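Local coordinates for protein N-acetylglucosamine 2-epimerase (Xylella fastidiosa, PDB 3GT5) that belongs to the N-acylglucosamine 2-epimerase family and is probably a sugar isomerase, its natural substrate not being established, at residues 21-25 / 37-41; 309-314 / 374-379; 58-62 / 73-77; 47-52 / 96-102. All coordinates share one frame; numbering follows the deposited sequence.

Contact 1 (21-25 / 37-41)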
loop_
_atom_site.group_PDB
_atom_site.type_symbol
_atom_site.label_atom_id
_atom_site.label_comp_id
_atom_site.label_asym_id
_atom_site.label_seq_id
_atom_site.Cartn_x
_atom_site.Cartn_y
_atom_site.Cartn_z
ATOM N N PHE A 21 10.183 5.019 -16.079
ATOM C CA PHE A 21 9.652 6.357 -15.784
ATOM C C PHE A 21 10.435 7.029 -14.640
ATOM O O PHE A 21 10.837 8.210 -14.710
ATOM C CB PHE A 21 8.144 6.293 -15.401
ATOM C CG PHE A 21 7.589 7.593 -14.969
ATOM C CD1 PHE A 21 7.220 8.534 -15.905
ATOM C CD2 PHE A 21 7.492 7.935 -13.639
ATOM C CE1 PHE A 21 6.722 9.733 -15.524
ATOM C CE2 PHE A 21 6.999 9.167 -13.259
ATOM C CZ PHE A 21 6.609 10.056 -14.202
ATOM N N TYR A 22 10.647 6.292 -13.548
ATOM C CA TYR A 22 11.203 6.881 -12.322
ATOM C C TYR A 22 12.739 6.900 -12.324
ATOM O O TYR A 22 13.336 7.759 -11.738
ATOM C CB TYR A 22 10.760 6.064 -11.104
ATOM C CG TYR A 22 9.331 6.276 -10.736
ATOM C CD1 TYR A 22 8.369 5.310 -11.040
ATOM C CD2 TYR A 22 8.913 7.468 -10.112
ATOM C CE1 TYR A 22 7.018 5.510 -10.757
ATOM C CE2 TYR A 22 7.537 7.652 -9.766
ATOM C CZ TYR A 22 6.622 6.686 -10.099
ATOM O OH TYR A 22 5.296 6.843 -9.778
ATOM N N HIS A 23 13.342 5.898 -12.943
ATOM C CA HIS A 23 14.785 5.713 -12.856
ATOM C C HIS A 23 15.478 6.252 -14.109
ATOM O O HIS A 23 15.071 5.894 -15.212
ATOM C CB HIS A 23 15.140 4.225 -12.687
ATOM C CG HIS A 23 16.596 4.021 -12.422
ATOM N ND1 HIS A 23 17.171 4.402 -11.237
ATOM C CD2 HIS A 23 17.604 3.582 -13.216
ATOM C CE1 HIS A 23 18.478 4.187 -11.295
ATOM N NE2 HIS A 23 18.765 3.698 -12.489
ATOM N N PRO A 24 16.515 7.105 -13.947
ATOM C CA PRO A 24 17.128 7.561 -12.698
ATOM C C PRO A 24 16.674 8.966 -12.222
ATOM O O PRO A 24 17.240 9.529 -11.275
ATOM C CB PRO A 24 18.603 7.579 -13.065
ATOM C CG PRO A 24 18.559 8.187 -14.459
ATOM C CD PRO A 24 17.344 7.487 -15.111
ATOM N N ARG A 25 15.637 9.519 -12.835
ATOM C CA ARG A 25 15.240 10.897 -12.560
ATOM C C ARG A 25 14.746 11.161 -11.127
ATOM O O ARG A 25 14.832 12.295 -10.648
ATOM C CB ARG A 25 14.189 11.357 -13.560
ATOM C CG ARG A 25 14.782 11.619 -14.935
ATOM C CD ARG A 25 13.725 11.931 -15.979
ATOM N NE ARG A 25 12.665 10.914 -16.004
ATOM C CZ ARG A 25 11.612 10.960 -16.810
ATOM N NH1 ARG A 25 10.683 9.996 -16.765
ATOM N NH2 ARG A 25 11.501 11.945 -17.683
ATOM N N PHE A 37 6.141 14.303 -9.332
ATOM C CA PHE A 37 6.415 14.138 -10.758
ATOM C C PHE A 37 5.204 14.426 -11.624
ATOM O O PHE A 37 4.067 13.956 -11.365
ATOM C CB PHE A 37 6.842 12.712 -11.109
ATOM C CG PHE A 37 8.010 12.185 -10.301
ATOM C CD1 PHE A 37 9.263 12.085 -10.868
ATOM C CD2 PHE A 37 7.844 11.736 -8.989
ATOM C CE1 PHE A 37 10.327 11.603 -10.141
ATOM C CE2 PHE A 37 8.923 11.243 -8.268
ATOM C CZ PHE A 37 10.154 11.189 -8.832
ATOM N N ARG A 38 5.439 15.186 -12.700
ATOM C CA ARG A 38 4.460 15.338 -13.752
ATOM C C ARG A 38 4.381 14.118 -14.680
ATOM O O ARG A 38 5.235 13.225 -14.621
ATOM C CB ARG A 38 4.784 16.565 -14.628
ATOM C CG ARG A 38 4.778 17.868 -13.892
ATOM C CD ARG A 38 4.927 19.069 -14.861
ATOM N NE ARG A 38 4.998 20.301 -14.098
ATOM C CZ ARG A 38 6.120 20.898 -13.685
ATOM N NH1 ARG A 38 7.324 20.405 -13.955
ATOM N NH2 ARG A 38 6.030 22.021 -12.977
ATOM N N ASP A 39 3.379 14.108 -15.563
ATOM C CA ASP A 39 3.170 12.998 -16.486
ATOM C C ASP A 39 4.429 12.684 -17.274
ATOM O O ASP A 39 4.694 11.533 -17.554
ATOM C CB ASP A 39 2.046 13.285 -17.477
ATOM C CG ASP A 39 0.637 13.183 -16.870
ATOM O OD1 ASP A 39 0.444 12.576 -15.799
ATOM O OD2 ASP A 39 -0.327 13.683 -17.506
ATOM N N ASP A 40 5.167 13.719 -17.660
ATOM C CA ASP A 40 6.347 13.528 -18.508
ATOM C C ASP A 40 7.611 13.266 -17.716
ATOM O O ASP A 40 8.692 13.182 -18.290
ATOM C CB ASP A 40 6.540 14.713 -19.459
ATOM C CG ASP A 40 6.783 16.037 -18.721
ATOM O OD1 ASP A 40 7.051 16.072 -17.494
ATOM O OD2 ASP A 40 6.706 17.082 -19.402
ATOM N N GLY A 41 7.479 13.153 -16.399
ATOM C CA GLY A 41 8.624 12.822 -15.548
ATOM C C GLY A 41 9.333 13.998 -14.931
ATOM O O GLY A 41 10.205 13.808 -14.091
#

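Contact 2 (309-314 / 374-379)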
loop_
_atom_site.group_PDB
_atom_site.type_symbol
_atom_site.label_atom_id
_atom_site.label_comp_id
_atom_site.label_asym_id
_atom_site.label_seq_id
_atom_site.Cartn_x
_atom_site.Cartn_y
_atom_site.Cartn_z
ATOM N N PHE A 309 -5.731 4.708 -9.366
ATOM C CA PHE A 309 -4.767 3.706 -9.821
ATOM C C PHE A 309 -4.696 2.496 -8.875
ATOM O O PHE A 309 -4.838 1.353 -9.302
ATOM C CB PHE A 309 -3.371 4.345 -10.020
ATOM C CG PHE A 309 -2.592 4.648 -8.753
ATOM C CD1 PHE A 309 -1.431 3.952 -8.454
ATOM C CD2 PHE A 309 -2.993 5.679 -7.873
ATOM C CE1 PHE A 309 -0.715 4.227 -7.301
ATOM C CE2 PHE A 309 -2.299 5.920 -6.699
ATOM C CZ PHE A 309 -1.138 5.209 -6.432
ATOM N N TRP A 310 -4.537 2.788 -7.588
ATOM C CA TRP A 310 -4.220 1.755 -6.604
ATOM C C TRP A 310 -5.399 0.834 -6.341
ATOM O O TRP A 310 -5.251 -0.363 -6.045
ATOM C CB TRP A 310 -3.699 2.376 -5.315
ATOM C CG TRP A 310 -4.725 3.140 -4.481
ATOM C CD1 TRP A 310 -4.943 4.470 -4.487
ATOM C CD2 TRP A 310 -5.622 2.581 -3.514
ATOM N NE1 TRP A 310 -5.948 4.790 -3.589
ATOM C CE2 TRP A 310 -6.352 3.654 -2.953
ATOM C CE3 TRP A 310 -5.869 1.281 -3.065
ATOM C CZ2 TRP A 310 -7.313 3.480 -1.966
ATOM C CZ3 TRP A 310 -6.854 1.085 -2.082
ATOM C CH2 TRP A 310 -7.565 2.193 -1.541
ATOM N N VAL A 311 -6.621 1.372 -6.473
ATOM C CA VAL A 311 -7.843 0.541 -6.386
ATOM C C VAL A 311 -7.916 -0.569 -7.446
ATOM O O VAL A 311 -8.220 -1.717 -7.154
ATOM C CB VAL A 311 -9.109 1.461 -6.419
ATOM C CG1 VAL A 311 -10.379 0.654 -6.311
ATOM C CG2 VAL A 311 -8.984 2.487 -5.234
ATOM N N GLN A 312 -7.573 -0.216 -8.676
ATOM C CA GLN A 312 -7.562 -1.189 -9.725
ATOM C C GLN A 312 -6.438 -2.216 -9.493
ATOM O O GLN A 312 -6.648 -3.398 -9.683
ATOM C CB GLN A 312 -7.395 -0.510 -11.083
ATOM C CG GLN A 312 -8.100 0.824 -11.283
ATOM C CD GLN A 312 -9.573 0.863 -10.906
ATOM O OE1 GLN A 312 -10.341 -0.030 -11.235
ATOM N NE2 GLN A 312 -9.978 1.946 -10.247
ATOM N N ALA A 313 -5.274 -1.726 -9.092
ATOM C CA ALA A 313 -4.054 -2.563 -8.928
ATOM C C ALA A 313 -4.251 -3.610 -7.791
ATOM O O ALA A 313 -3.943 -4.773 -7.931
ATOM C CB ALA A 313 -2.842 -1.637 -8.664
ATOM N N GLU A 314 -4.726 -3.160 -6.645
ATOM C CA GLU A 314 -4.874 -4.044 -5.486
ATOM C C GLU A 314 -5.920 -5.117 -5.812
ATOM O O GLU A 314 -5.809 -6.284 -5.397
ATOM C CB GLU A 314 -5.293 -3.272 -4.226
ATOM C CG GLU A 314 -4.202 -2.369 -3.658
ATOM C CD GLU A 314 -2.950 -3.123 -3.169
ATOM O OE1 GLU A 314 -3.056 -4.310 -2.735
ATOM O OE2 GLU A 314 -1.847 -2.542 -3.205
ATOM N N LYS A 374 2.786 8.769 -3.911
ATOM C CA LYS A 374 2.686 7.820 -5.053
ATOM C C LYS A 374 4.036 7.559 -5.671
ATOM O O LYS A 374 4.708 8.491 -6.098
ATOM C CB LYS A 374 1.730 8.339 -6.124
ATOM C CG LYS A 374 1.741 7.559 -7.410
ATOM C CD LYS A 374 0.476 7.823 -8.255
ATOM C CE LYS A 374 0.406 7.052 -9.534
ATOM N NZ LYS A 374 1.553 7.304 -10.466
ATOM N N THR A 375 4.425 6.291 -5.712
ATOM C CA THR A 375 5.653 5.874 -6.342
ATOM C C THR A 375 5.390 4.737 -7.284
ATOM O O THR A 375 6.328 4.157 -7.813
ATOM C CB THR A 375 6.745 5.448 -5.317
ATOM O OG1 THR A 375 6.388 4.171 -4.780
ATOM C CG2 THR A 375 6.867 6.474 -4.242
ATOM N N ASP A 376 4.119 4.427 -7.541
ATOM C CA ASP A 376 3.723 3.172 -8.205
ATOM C C ASP A 376 4.182 1.888 -7.470
ATOM O O ASP A 376 4.299 0.807 -8.059
ATOM C CB ASP A 376 4.147 3.188 -9.698
ATOM C CG ASP A 376 3.223 4.069 -10.538
ATOM O OD1 ASP A 376 2.298 3.522 -11.174
ATOM O OD2 ASP A 376 3.401 5.290 -10.518
ATOM N N TYR A 377 4.457 2.023 -6.181
ATOM C CA TYR A 377 4.527 0.884 -5.259
ATOM C C TYR A 377 3.280 0.013 -5.389
ATOM O O TYR A 377 3.386 -1.211 -5.461
ATOM C CB TYR A 377 4.793 1.374 -3.791
ATOM C CG TYR A 377 3.939 0.672 -2.727
ATOM C CD1 TYR A 377 4.380 -0.484 -2.069
ATOM C CD2 TYR A 377 2.718 1.165 -2.405
ATOM C CE1 TYR A 377 3.593 -1.102 -1.075
ATOM C CE2 TYR A 377 1.924 0.585 -1.448
ATOM C CZ TYR A 377 2.339 -0.547 -0.797
ATOM O OH TYR A 377 1.464 -1.062 0.132
ATOM N N HIS A 378 2.084 0.603 -5.500
ATOM C CA HIS A 378 0.895 -0.210 -5.606
ATOM C C HIS A 378 0.824 -0.961 -6.935
ATOM O O HIS A 378 0.357 -2.115 -6.949
ATOM C CB HIS A 378 -0.404 0.603 -5.520
ATOM C CG HIS A 378 -0.782 1.044 -4.155
ATOM N ND1 HIS A 378 -1.361 0.203 -3.234
ATOM C CD2 HIS A 378 -0.721 2.264 -3.569
ATOM C CE1 HIS A 378 -1.656 0.888 -2.143
ATOM N NE2 HIS A 378 -1.270 2.139 -2.316
ATOM N N THR A 379 1.237 -0.334 -8.051
ATOM C CA THR A 379 1.051 -0.981 -9.342
ATOM C C THR A 379 2.144 -2.020 -9.625
ATOM O O THR A 379 1.869 -3.151 -10.031
ATOM C CB THR A 379 0.944 0.070 -10.453
ATOM O OG1 THR A 379 2.173 0.810 -10.530
ATOM C CG2 THR A 379 -0.180 1.002 -10.106
HETATM O O HOH W 1 -0.447 -3.880 -4.765
#

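Contact 3 (58-62 / 73-77)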
loop_
_atom_site.group_PDB
_atom_site.type_symbol
_atom_site.label_atom_id
_atom_site.label_comp_id
_atom_site.label_asym_id
_atom_site.label_seq_id
_atom_site.Cartn_x
_atom_site.Cartn_y
_atom_site.Cartn_z
ATOM N N VAL A 58 12.105 2.894 -1.623
ATOM C CA VAL A 58 12.973 1.769 -1.225
ATOM C C VAL A 58 12.353 0.434 -1.636
ATOM O O VAL A 58 13.031 -0.430 -2.177
ATOM C CB VAL A 58 13.216 1.783 0.283
ATOM C CG1 VAL A 58 13.880 0.470 0.801
ATOM C CG2 VAL A 58 14.046 2.966 0.665
ATOM N N PHE A 59 11.051 0.252 -1.410
ATOM C CA PHE A 59 10.343 -0.939 -1.898
ATOM C C PHE A 59 10.492 -1.097 -3.433
ATOM O O PHE A 59 10.826 -2.190 -3.892
ATOM C CB PHE A 59 8.849 -0.902 -1.455
ATOM C CG PHE A 59 7.987 -1.945 -2.069
ATOM C CD1 PHE A 59 7.669 -3.087 -1.358
ATOM C CD2 PHE A 59 7.435 -1.761 -3.340
ATOM C CE1 PHE A 59 6.829 -4.054 -1.899
ATOM C CE2 PHE A 59 6.591 -2.754 -3.911
ATOM C CZ PHE A 59 6.291 -3.892 -3.170
ATOM N N ASN A 60 10.199 -0.034 -4.198
ATOM C CA ASN A 60 10.236 -0.018 -5.679
ATOM C C ASN A 60 11.567 -0.646 -6.097
ATOM O O ASN A 60 11.634 -1.561 -6.914
ATOM C CB ASN A 60 10.299 1.408 -6.250
ATOM C CG ASN A 60 8.969 2.147 -6.340
ATOM O OD1 ASN A 60 7.943 1.733 -5.783
ATOM N ND2 ASN A 60 8.986 3.280 -7.115
ATOM N N TYR A 61 12.631 -0.107 -5.546
ATOM C CA TYR A 61 13.952 -0.486 -6.054
ATOM C C TYR A 61 14.378 -1.843 -5.527
ATOM O O TYR A 61 15.033 -2.615 -6.264
ATOM C CB TYR A 61 14.958 0.577 -5.682
ATOM C CG TYR A 61 15.031 1.785 -6.616
ATOM C CD1 TYR A 61 15.643 1.672 -7.851
ATOM C CD2 TYR A 61 14.558 3.033 -6.228
ATOM C CE1 TYR A 61 15.729 2.728 -8.705
ATOM C CE2 TYR A 61 14.666 4.132 -7.054
ATOM C CZ TYR A 61 15.251 3.956 -8.316
ATOM O OH TYR A 61 15.436 5.025 -9.171
ATOM N N ALA A 62 14.032 -2.159 -4.270
ATOM C CA ALA A 62 14.335 -3.505 -3.729
ATOM C C ALA A 62 13.659 -4.611 -4.486
ATOM O O ALA A 62 14.302 -5.564 -4.844
ATOM C CB ALA A 62 14.012 -3.602 -2.249
ATOM N N TYR A 73 19.905 -0.534 -9.096
ATOM C CA TYR A 73 18.715 -0.619 -8.224
ATOM C C TYR A 73 19.126 -0.920 -6.796
ATOM O O TYR A 73 18.560 -0.343 -5.857
ATOM C CB TYR A 73 17.751 -1.661 -8.715
ATOM C CG TYR A 73 17.099 -1.371 -10.063
ATOM C CD1 TYR A 73 17.161 -0.127 -10.667
ATOM C CD2 TYR A 73 16.373 -2.355 -10.694
ATOM C CE1 TYR A 73 16.534 0.111 -11.914
ATOM C CE2 TYR A 73 15.731 -2.118 -11.915
ATOM C CZ TYR A 73 15.824 -0.905 -12.516
ATOM O OH TYR A 73 15.188 -0.720 -13.727
ATOM N N LEU A 74 20.111 -1.813 -6.624
ATOM C CA LEU A 74 20.678 -2.064 -5.274
ATOM C C LEU A 74 21.302 -0.803 -4.679
ATOM O O LEU A 74 21.098 -0.506 -3.514
ATOM C CB LEU A 74 21.681 -3.232 -5.294
ATOM C CG LEU A 74 22.272 -3.747 -3.946
ATOM C CD1 LEU A 74 21.187 -4.188 -3.001
ATOM C CD2 LEU A 74 23.237 -4.878 -4.198
ATOM N N ASP A 75 22.052 -0.040 -5.470
ATOM C CA ASP A 75 22.592 1.247 -5.028
ATOM C C ASP A 75 21.518 2.230 -4.552
ATOM O O ASP A 75 21.731 2.972 -3.552
ATOM C CB ASP A 75 23.365 1.928 -6.156
ATOM C CG ASP A 75 24.641 1.197 -6.509
ATOM O OD1 ASP A 75 25.102 0.374 -5.691
ATOM O OD2 ASP A 75 25.202 1.486 -7.596
ATOM N N ALA A 76 20.392 2.241 -5.275
ATOM C CA ALA A 76 19.279 3.127 -4.939
ATOM C C ALA A 76 18.593 2.693 -3.643
ATOM O O ALA A 76 18.143 3.563 -2.901
ATOM C CB ALA A 76 18.236 3.203 -6.082
ATOM N N VAL A 77 18.514 1.392 -3.372
ATOM C CA VAL A 77 18.000 0.889 -2.060
ATOM C C VAL A 77 18.834 1.469 -0.907
ATOM O O VAL A 77 18.275 2.017 0.077
ATOM C CB VAL A 77 17.984 -0.676 -1.988
ATOM C CG1 VAL A 77 17.702 -1.200 -0.540
ATOM C CG2 VAL A 77 16.964 -1.268 -2.955
#

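Contact 4 (47-52 / 96-102)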
loop_
_atom_site.group_PDB
_atom_site.type_symbol
_atom_site.label_atom_id
_atom_site.label_comp_id
_atom_site.label_asym_id
_atom_site.label_seq_id
_atom_site.Cartn_x
_atom_site.Cartn_y
_atom_site.Cartn_z
ATOM N N THR A 47 11.733 20.208 -3.270
ATOM C CA THR A 47 12.117 20.450 -1.892
ATOM C C THR A 47 11.241 19.730 -0.835
ATOM O O THR A 47 11.720 19.423 0.263
ATOM C CB THR A 47 12.123 21.964 -1.611
ATOM O OG1 THR A 47 12.635 22.204 -0.296
ATOM C CG2 THR A 47 10.774 22.573 -1.727
ATOM N N HIS A 48 9.970 19.527 -1.118
ATOM C CA HIS A 48 9.072 18.922 -0.132
ATOM C C HIS A 48 9.208 17.398 -0.211
ATOM O O HIS A 48 9.152 16.838 -1.319
ATOM C CB HIS A 48 7.619 19.303 -0.369
ATOM C CG HIS A 48 6.743 19.038 0.823
ATOM N ND1 HIS A 48 5.926 17.936 0.936
ATOM C CD2 HIS A 48 6.607 19.726 1.986
ATOM C CE1 HIS A 48 5.324 17.957 2.117
ATOM N NE2 HIS A 48 5.723 19.034 2.771
ATOM N N ARG A 49 9.388 16.747 0.948
ATOM C CA ARG A 49 9.525 15.286 1.012
ATOM C C ARG A 49 8.566 14.670 2.050
ATOM O O ARG A 49 8.269 15.258 3.103
ATOM C CB ARG A 49 10.976 14.883 1.320
ATOM C CG ARG A 49 12.033 15.400 0.328
ATOM C CD ARG A 49 11.940 14.781 -1.068
ATOM N NE ARG A 49 12.820 15.554 -1.954
ATOM C CZ ARG A 49 14.130 15.367 -2.106
ATOM N NH1 ARG A 49 14.790 14.409 -1.476
ATOM N NH2 ARG A 49 14.808 16.200 -2.896
ATOM N N HIS A 50 8.080 13.478 1.716
ATOM C CA HIS A 50 7.110 12.781 2.496
ATOM C C HIS A 50 7.628 11.402 2.867
ATOM O O HIS A 50 8.129 10.640 2.004
ATOM C CB HIS A 50 5.796 12.626 1.705
ATOM C CG HIS A 50 4.609 12.347 2.569
ATOM N ND1 HIS A 50 4.458 11.176 3.302
ATOM C CD2 HIS A 50 3.545 13.124 2.874
ATOM C CE1 HIS A 50 3.305 11.221 3.958
ATOM N NE2 HIS A 50 2.740 12.403 3.731
ATOM N N LEU A 51 7.432 11.050 4.133
ATOM C CA LEU A 51 7.896 9.746 4.613
ATOM C C LEU A 51 7.339 8.600 3.788
ATOM O O LEU A 51 8.060 7.647 3.551
ATOM C CB LEU A 51 7.530 9.549 6.094
ATOM C CG LEU A 51 7.996 8.277 6.763
ATOM C CD1 LEU A 51 9.533 8.175 6.810
ATOM C CD2 LEU A 51 7.363 8.226 8.176
ATOM N N VAL A 52 6.075 8.665 3.370
ATOM C CA VAL A 52 5.450 7.559 2.611
ATOM C C VAL A 52 6.177 7.386 1.242
ATOM O O VAL A 52 6.387 6.253 0.822
ATOM C CB VAL A 52 3.867 7.725 2.490
ATOM C CG1 VAL A 52 3.231 6.636 1.547
ATOM C CG2 VAL A 52 3.202 7.624 3.907
ATOM N N TYR A 96 9.915 9.308 13.321
ATOM C CA TYR A 96 10.307 9.644 11.958
ATOM C C TYR A 96 9.517 10.823 11.507
ATOM O O TYR A 96 8.301 10.808 11.645
ATOM C CB TYR A 96 10.035 8.464 11.000
ATOM C CG TYR A 96 10.944 7.297 11.214
ATOM C CD1 TYR A 96 12.079 7.122 10.413
ATOM C CD2 TYR A 96 10.674 6.339 12.205
ATOM C CE1 TYR A 96 12.920 6.062 10.607
ATOM C CE2 TYR A 96 11.490 5.290 12.413
ATOM C CZ TYR A 96 12.631 5.124 11.624
ATOM O OH TYR A 96 13.469 4.060 11.843
ATOM N N ALA A 97 10.178 11.806 10.913
ATOM C CA ALA A 97 9.485 12.969 10.369
ATOM C C ALA A 97 8.510 12.519 9.290
ATOM O O ALA A 97 8.899 11.792 8.378
ATOM C CB ALA A 97 10.482 13.986 9.806
ATOM N N TRP A 98 7.262 12.981 9.392
ATOM C CA TRP A 98 6.224 12.727 8.388
ATOM C C TRP A 98 6.499 13.477 7.080
ATOM O O TRP A 98 6.417 12.911 5.987
ATOM C CB TRP A 98 4.859 13.104 9.006
ATOM C CG TRP A 98 3.637 12.776 8.215
ATOM C CD1 TRP A 98 2.675 13.655 7.813
ATOM C CD2 TRP A 98 3.175 11.473 7.789
ATOM N NE1 TRP A 98 1.689 13.020 7.146
ATOM C CE2 TRP A 98 1.948 11.672 7.124
ATOM C CE3 TRP A 98 3.664 10.155 7.922
ATOM C CZ2 TRP A 98 1.217 10.618 6.574
ATOM C CZ3 TRP A 98 2.914 9.105 7.368
ATOM C CH2 TRP A 98 1.708 9.341 6.711
ATOM N N THR A 99 6.781 14.782 7.189
ATOM C CA THR A 99 7.168 15.584 6.032
ATOM C C THR A 99 8.383 16.484 6.364
ATOM O O THR A 99 8.624 16.882 7.524
ATOM C CB THR A 99 6.002 16.454 5.556
ATOM O OG1 THR A 99 5.596 17.270 6.644
ATOM C CG2 THR A 99 4.773 15.638 5.092
ATOM N N LEU A 100 9.171 16.757 5.328
ATOM C CA LEU A 100 10.370 17.572 5.421
ATOM C C LEU A 100 10.280 18.616 4.340
ATOM O O LEU A 100 9.647 18.414 3.305
ATOM C CB LEU A 100 11.634 16.747 5.207
ATOM C CG LEU A 100 11.909 15.524 6.085
ATOM C CD1 LEU A 100 12.804 14.503 5.379
ATOM C CD2 LEU A 100 12.536 15.965 7.385
ATOM N N CYS A 101 10.903 19.755 4.601
ATOM C CA CYS A 101 11.071 20.751 3.572
ATOM C C CYS A 101 12.516 21.238 3.653
ATOM O O CYS A 101 12.960 21.751 4.689
ATOM C CB CYS A 101 10.086 21.892 3.730
ATOM S SG CYS A 101 10.356 23.062 2.381
ATOM N N ASP A 102 13.251 20.996 2.570
ATOM C CA ASP A 102 14.705 21.192 2.500
ATOM C C ASP A 102 15.484 20.553 3.662
ATOM O O ASP A 102 16.359 21.164 4.250
ATOM C CB ASP A 102 15.020 22.690 2.361
ATOM C CG ASP A 102 16.051 22.982 1.261
ATOM O OD1 ASP A 102 16.416 22.049 0.504
ATOM O OD2 ASP A 102 16.489 24.155 1.156
#

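Contact 1 (21-25 / 37-41)
The last turn of helix 8-22 brings Phe21 to within 6.6 Å, CA to CA, of Gly41, where the chain has just folded back through a type I beta turn from Arg38 to Gly41. Gly41 N closes this turn on Arg38 O, and a positive phi suits a glycine there. Into the turn runs the ring of Phe21, whose CG lies opposite the backbone N (chi1 174°), sending the ring out to the turn's carbonyls. Its edge does the touching: CE1 of Phe21 is 3.4 Å from Asp39 O, while CZ approaches Arg38 O and Phe37 CB. The contact thus ties the end of helix 8-22, in a protein with the alpha-helical barrel of this epimerase family, to the connection between strands 36-37 and 43-45. Beside it, Tyr22 and Phe37 form a T-shaped pair, the tyrosine edge meeting the phenylalanine face with planes at 85° and centroids 5.4 Å apart. Arg25 lays one guanidinium face over Gly41 CA. Its NH1 is fixed by a nearly straight bond of 2.7 Å to a lone pair of Phe21 O, within the guanidinium plane; NH2 of Arg25 reaches Asp40 O at 3.1 Å in a weak, bent bond (134°).

Contact 2 (309-314 / 374-379)
Glu314 OE2 is gripped from two directions: His378 ND1 donates to it at 2.8 Å, and a water bound to Glu314 OE2 also donates to His378 O, bridging side chain and backbone. This His-carboxylate hydrogen bond joins the N-terminal parts of helices 309-326 and 377-387, both part of the helical barrel of the epimerase family. The N-H...O angle of 167° and a position almost in the imidazole plane make the bond straight on the histidine side; on the glutamate side it arrives from the anti direction, 18° out of the carboxylate plane. The bond, with packing on both faces, helps to hold the ring's rotation, and Glu314 OE1 has a second partner, a salt bridge to Lys255, which helps position the carboxylate. The imidazole is sandwiched: Trp310 CB sits over one face, 3.5 Å from the His378 ring centroid, and Tyr377 covers the opposite one. The His378 edge is turned toward the face of Phe309 in an offset edge-to-face pair. Phe309 has its CG between backbone N and carbonyl carbon (chi1 75°), which places its ring between Trp310 CB on one face and the Lys374 chain on the other. Lys374 CE lies 3.7 Å from the Phe309 ring centroid, a CH-pi contact close to the ring normal. A bend about CD-CE turns Lys374 NZ to a 2.7 Å salt bridge with Asp376 OD2. Thr379 CG2 meets the rim of the Phe309 ring, 3.6 Å from Phe309 CD1.

Contact 3 (58-62 / 73-77)
Helices 51-68 and 71-88 form an antiparallel helical hairpin, and this contact lies near its closed end: the axes of the short segments 58-62 and 73-77 approach to 8.3 Å with an angle of 154° between their directions. Tyr61 provides much of the interface. Ala76 CB stands over the centre of its ring, 3.4 Å from the Tyr61 centroid and almost on the ring normal, a clear CH-pi contact. With CG opposite its carbonyl carbon (chi1 -84°), Tyr61 lays this face against the second helix. Tyr73 meets the same ring at its edge, Tyr73 CD1 being 3.7 Å from Tyr61 CD1; the two ring planes stand at 61°, so the pair is oblique. The Tyr61 hydroxyl, at the far end of the ring, is hydrogen-bonded to His23. One turn further along the second helix, the CG2 branch of Val77 presses on the first helix's backbone, 3.3 Å from Ala62 N, and also touches Ala62 CB at 3.8 Å. Small alanines at both 62 and 76 are consistent with the close helix approach. Val58 and Ala62 also pack on helix 112-127. Such antiparallel helix pairs, repeated round a ring, build the (alpha/alpha) barrel characteristic of six-hairpin proteins, among them the N-acylglucosamine 2-epimerases.

Contact 4 (47-52 / 96-102)
His50 directs its ring edge at the face of Trp98, centroids 4.5 Å apart from imidazole to six-membered ring and planes at 67°, an edge-to-face pair in which His50 CE1 comes 3.4 Å from Trp98 CZ2. CG of His50 lies opposite the backbone N (chi1 -160°), which swings the ring over to Trp98. His50 ends strand 48-50, an outer strand of the sheet, and Trp98 directly precedes strand 99-101, in an antiparallel beta ladder. Arg49 and Leu100 are the hydrogen-bonded pair: Arg49 N donates to Leu100 O at 2.9 Å and Leu100 N returns a bond to Arg49 O. The non-hydrogen-bonded pairs His48-Cys101 and His50-Thr99 flank it, their side chains on the other face. There His48 NE2 and Thr99 OG1 share Glu106 OE2 as partner; on the opposite face Arg49 forms a salt bridge with Asp28. Trp98 and Thr99 together face Asp107, a classic beta bulge toward strand 104-111. The ladder runs straight into helix 51-68, whose N-cap is His50: its ND1 accepts from Val52 N at 3.0 Å in the imidazole plane, so this ring is held. Leu51 N bonds Trp98 O, and Val52 CG2 rests 3.6 Å from Trp98 CH2.

Overall arrangement
Contacts 1, 2 and 3 touch one another pairwise. Contact 1 meets contact 2 where Tyr22 OH lies 2.6 Å from Asp376 OD2, a probable hydrogen bond, and touches contact 3 where His23 ND1 is 2.8 Å from Tyr61 OH. Contact 3 reaches contact 2 through Asn60 ND2, 2.9 Å from Thr375 O, joining helix 51-68 to the loop just before helix 377-387. Contact 4 stands apart, nearest atoms about 5 Å from contact 2 and about 7 Å from contact 3, yet shares helix 51-68 with contact 3, which is nested in its loop. Contact 2 is the most central, its centre about 7 Å from the centre of the chain, probably near the sugar pocket of this barrel.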